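Local coordinates for translocator protein BipD (Burkholderia pseudomallei, PDB 2J9T), which is required for invasion of epithelial cells and for survival within host cells, and probably regulates secretion of the effectors BipB and BipC, at residues Leu57-Arg62 with Ser159-Tyr164. Sequence-based numbering, arbitrary orientation.
Sequences LRLPDR and SKLQDY. With BO3 (boric acid), chain C.
Gln162, in the 3-10 segment 161-163 that follows helix 121-160, reaches onto the extended run Leu57-Arg62 and buries more surface in the contact than any other residue. With CG anti to its own carbonyl carbon (chi1 -64°) and the chain straight beyond it, the side chain leaves CB and lays CG against Pro60, 3.7 Å from Pro60 CD, slanting across the proline ring. The amide carbon CD follows at 4.0 Å from the same Pro60 CD. At the tip, NE2 comes within 3.3 Å of Arg58 O, but at a poor angle for a hydrogen bond. This nitrogen is instead held by two backbone carbonyls, Met158 O, one turn back, and Arg71 O; the second ties Gln162 to the loop after strand 66-68. Beside Pro60, Leu59 extends its CD2 branch to both methyls of Leu161, the nearer being CD2, and the two leucines meet at about a right angle. Trp250, Asn251 and Phe254 of helix 244-292 also touch Leu59, while Ile180 packs on Leu161. Further back, Leu57 CD1 rests 4.0 Å from Ser159 OG. At 161-163 the chain tightens into a 3-10 turn, with Asp163 N bonded to Lys160 O (2.9 Å). Buried, and mixing leucine and proline packing with a glutamine amide, the contact joins the linker between helix 41-56 and hairpin 61-68, probably part of the N-terminal intramolecular chaperone, to the close of a predicted coiled coil in a type III secretion tip protein.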
loop_
_atom_site.group_PDB
_atom_site.type_symbol
_atom_site.label_atom_id
_atom_site.label_comp_id
_atom_site.label_asym_id
_atom_site.label_seq_id
_atom_site.Cartn_x
_atom_site.Cartn_y
_atom_site.Cartn_z
ATOM N N LEU A 57 14.971 -2.584 -3.345
ATOM C CA LEU A 57 15.072 -3.990 -3.726
ATOM C C LEU A 57 15.683 -4.063 -5.124
ATOM O O LEU A 57 15.349 -3.267 -6.002
ATOM C CB LEU A 57 13.684 -4.638 -3.747
ATOM C CG LEU A 57 13.072 -5.048 -2.411
ATOM C CD1 LEU A 57 12.695 -6.515 -2.451
ATOM C CD2 LEU A 57 14.040 -4.765 -1.275
ATOM N N ARG A 58 16.580 -5.016 -5.327
ATOM C CA ARG A 58 17.230 -5.163 -6.620
ATOM C C ARG A 58 17.673 -6.596 -6.886
ATOM O O ARG A 58 18.289 -7.234 -6.039
ATOM C CB ARG A 58 18.414 -4.208 -6.735
ATOM C CG ARG A 58 19.586 -4.782 -7.502
ATOM C CD ARG A 58 20.727 -3.795 -7.581
ATOM N NE ARG A 58 21.287 -3.514 -6.266
ATOM C CZ ARG A 58 22.127 -4.317 -5.630
ATOM N NH1 ARG A 58 22.510 -5.452 -6.192
ATOM N NH2 ARG A 58 22.584 -3.986 -4.435
ATOM N N LEU A 59 17.359 -7.086 -8.079
ATOM C CA LEU A 59 17.702 -8.443 -8.475
ATOM C C LEU A 59 19.196 -8.566 -8.748
ATOM O O LEU A 59 19.859 -7.579 -9.076
ATOM C CB LEU A 59 16.910 -8.841 -9.729
ATOM C CG LEU A 59 15.399 -9.029 -9.569
ATOM C CD1 LEU A 59 14.742 -9.274 -10.917
ATOM C CD2 LEU A 59 15.084 -10.155 -8.599
ATOM N N PRO A 60 19.719 -9.784 -8.628
ATOM C CA PRO A 60 21.130 -10.038 -8.917
ATOM C C PRO A 60 21.439 -9.640 -10.364
ATOM O O PRO A 60 20.573 -9.715 -11.238
ATOM C CB PRO A 60 21.251 -11.557 -8.748
ATOM C CG PRO A 60 20.201 -11.904 -7.760
ATOM C CD PRO A 60 19.059 -10.955 -8.019
ATOM N N ASP A 61 22.672 -9.209 -10.609
ATOM C CA ASP A 61 23.082 -8.766 -11.941
ATOM C C ASP A 61 24.582 -8.964 -12.135
ATOM O O ASP A 61 25.285 -9.375 -11.211
ATOM C CB ASP A 61 22.727 -7.287 -12.129
ATOM C CG ASP A 61 22.386 -6.944 -13.564
ATOM O OD1 ASP A 61 22.154 -7.870 -14.370
ATOM O OD2 ASP A 61 22.339 -5.738 -13.883
ATOM N N ARG A 62 25.074 -8.664 -13.335
ATOM C CA ARG A 62 26.504 -8.791 -13.630
ATOM C C ARG A 62 27.097 -7.484 -14.141
ATOM O O ARG A 62 26.620 -6.911 -15.125
ATOM C CB ARG A 62 26.761 -9.913 -14.636
ATOM C CG ARG A 62 26.733 -11.297 -14.026
ATOM C CD ARG A 62 27.991 -12.085 -14.356
ATOM N NE ARG A 62 27.855 -13.482 -13.959
ATOM C CZ ARG A 62 28.688 -14.445 -14.326
ATOM N NH1 ARG A 62 28.485 -15.690 -13.924
ATOM N NH2 ARG A 62 29.725 -14.159 -15.095
ATOM N N SER A 159 12.964 -10.740 -2.441
ATOM C CA SER A 159 14.159 -11.075 -1.678
ATOM C C SER A 159 14.460 -12.571 -1.697
ATOM O O SER A 159 15.601 -12.982 -1.922
ATOM C CB SER A 159 14.028 -10.590 -0.240
ATOM O OG SER A 159 12.875 -9.790 -0.083
ATOM N N LYS A 160 13.437 -13.380 -1.444
ATOM C CA LYS A 160 13.602 -14.829 -1.417
ATOM C C LYS A 160 14.025 -15.362 -2.781
ATOM O O LYS A 160 14.906 -16.220 -2.882
ATOM C CB LYS A 160 12.306 -15.506 -0.973
ATOM C CG LYS A 160 12.191 -15.698 0.526
ATOM C CD LYS A 160 10.761 -15.474 0.998
ATOM C CE LYS A 160 10.445 -16.288 2.244
ATOM N NZ LYS A 160 9.218 -17.112 2.058
ATOM N N LEU A 161 13.381 -14.859 -3.828
ATOM C CA LEU A 161 13.654 -15.312 -5.182
ATOM C C LEU A 161 15.135 -15.227 -5.556
ATOM O O LEU A 161 15.602 -15.936 -6.451
ATOM C CB LEU A 161 12.755 -14.572 -6.192
ATOM C CG LEU A 161 13.285 -13.500 -7.158
ATOM C CD1 LEU A 161 12.105 -12.724 -7.736
ATOM C CD2 LEU A 161 14.268 -12.546 -6.502
ATOM N N GLN A 162 15.876 -14.388 -4.838
ATOM C CA GLN A 162 17.296 -14.187 -5.118
ATOM C C GLN A 162 18.165 -15.400 -4.800
ATOM O O GLN A 162 19.317 -15.489 -5.245
ATOM C CB GLN A 162 17.811 -12.937 -4.413
ATOM C CG GLN A 162 17.159 -11.665 -4.916
ATOM C CD GLN A 162 17.709 -10.434 -4.260
ATOM O OE1 GLN A 162 18.893 -10.369 -3.937
ATOM N NE2 GLN A 162 16.860 -9.427 -4.081
ATOM N N ASP A 163 17.601 -16.349 -4.059
ATOM C CA ASP A 163 18.314 -17.578 -3.733
ATOM C C ASP A 163 18.318 -18.522 -4.938
ATOM O O ASP A 163 19.067 -19.498 -4.972
ATOM C CB ASP A 163 17.667 -18.276 -2.532
ATOM C CG ASP A 163 17.706 -17.431 -1.270
ATOM O OD1 ASP A 163 17.108 -17.852 -0.254
ATOM O OD2 ASP A 163 18.325 -16.343 -1.297
ATOM N N TYR A 164 17.472 -18.229 -5.921
ATOM C CA TYR A 164 17.357 -19.068 -7.106
ATOM C C TYR A 164 17.956 -18.417 -8.346
ATOM O O TYR A 164 17.724 -18.868 -9.466
ATOM C CB TYR A 164 15.899 -19.458 -7.349
ATOM C CG TYR A 164 15.235 -20.101 -6.152
ATOM C CD1 TYR A 164 14.738 -19.330 -5.112
ATOM C CD2 TYR A 164 15.124 -21.480 -6.051
ATOM C CE1 TYR A 164 14.140 -19.913 -4.004
ATOM C CE2 TYR A 164 14.527 -22.072 -4.946
ATOM C CZ TYR A 164 14.029 -21.278 -3.930
ATOM O OH TYR A 164 13.422 -21.854 -2.836
HETATM B B BO3 C . 11.509 -18.274 -4.152
HETATM O O1 BO3 C . 12.623 -17.640 -3.551
HETATM O O2 BO3 C . 11.288 -19.660 -3.954
HETATM O O3 BO3 C . 10.598 -17.513 -4.922
#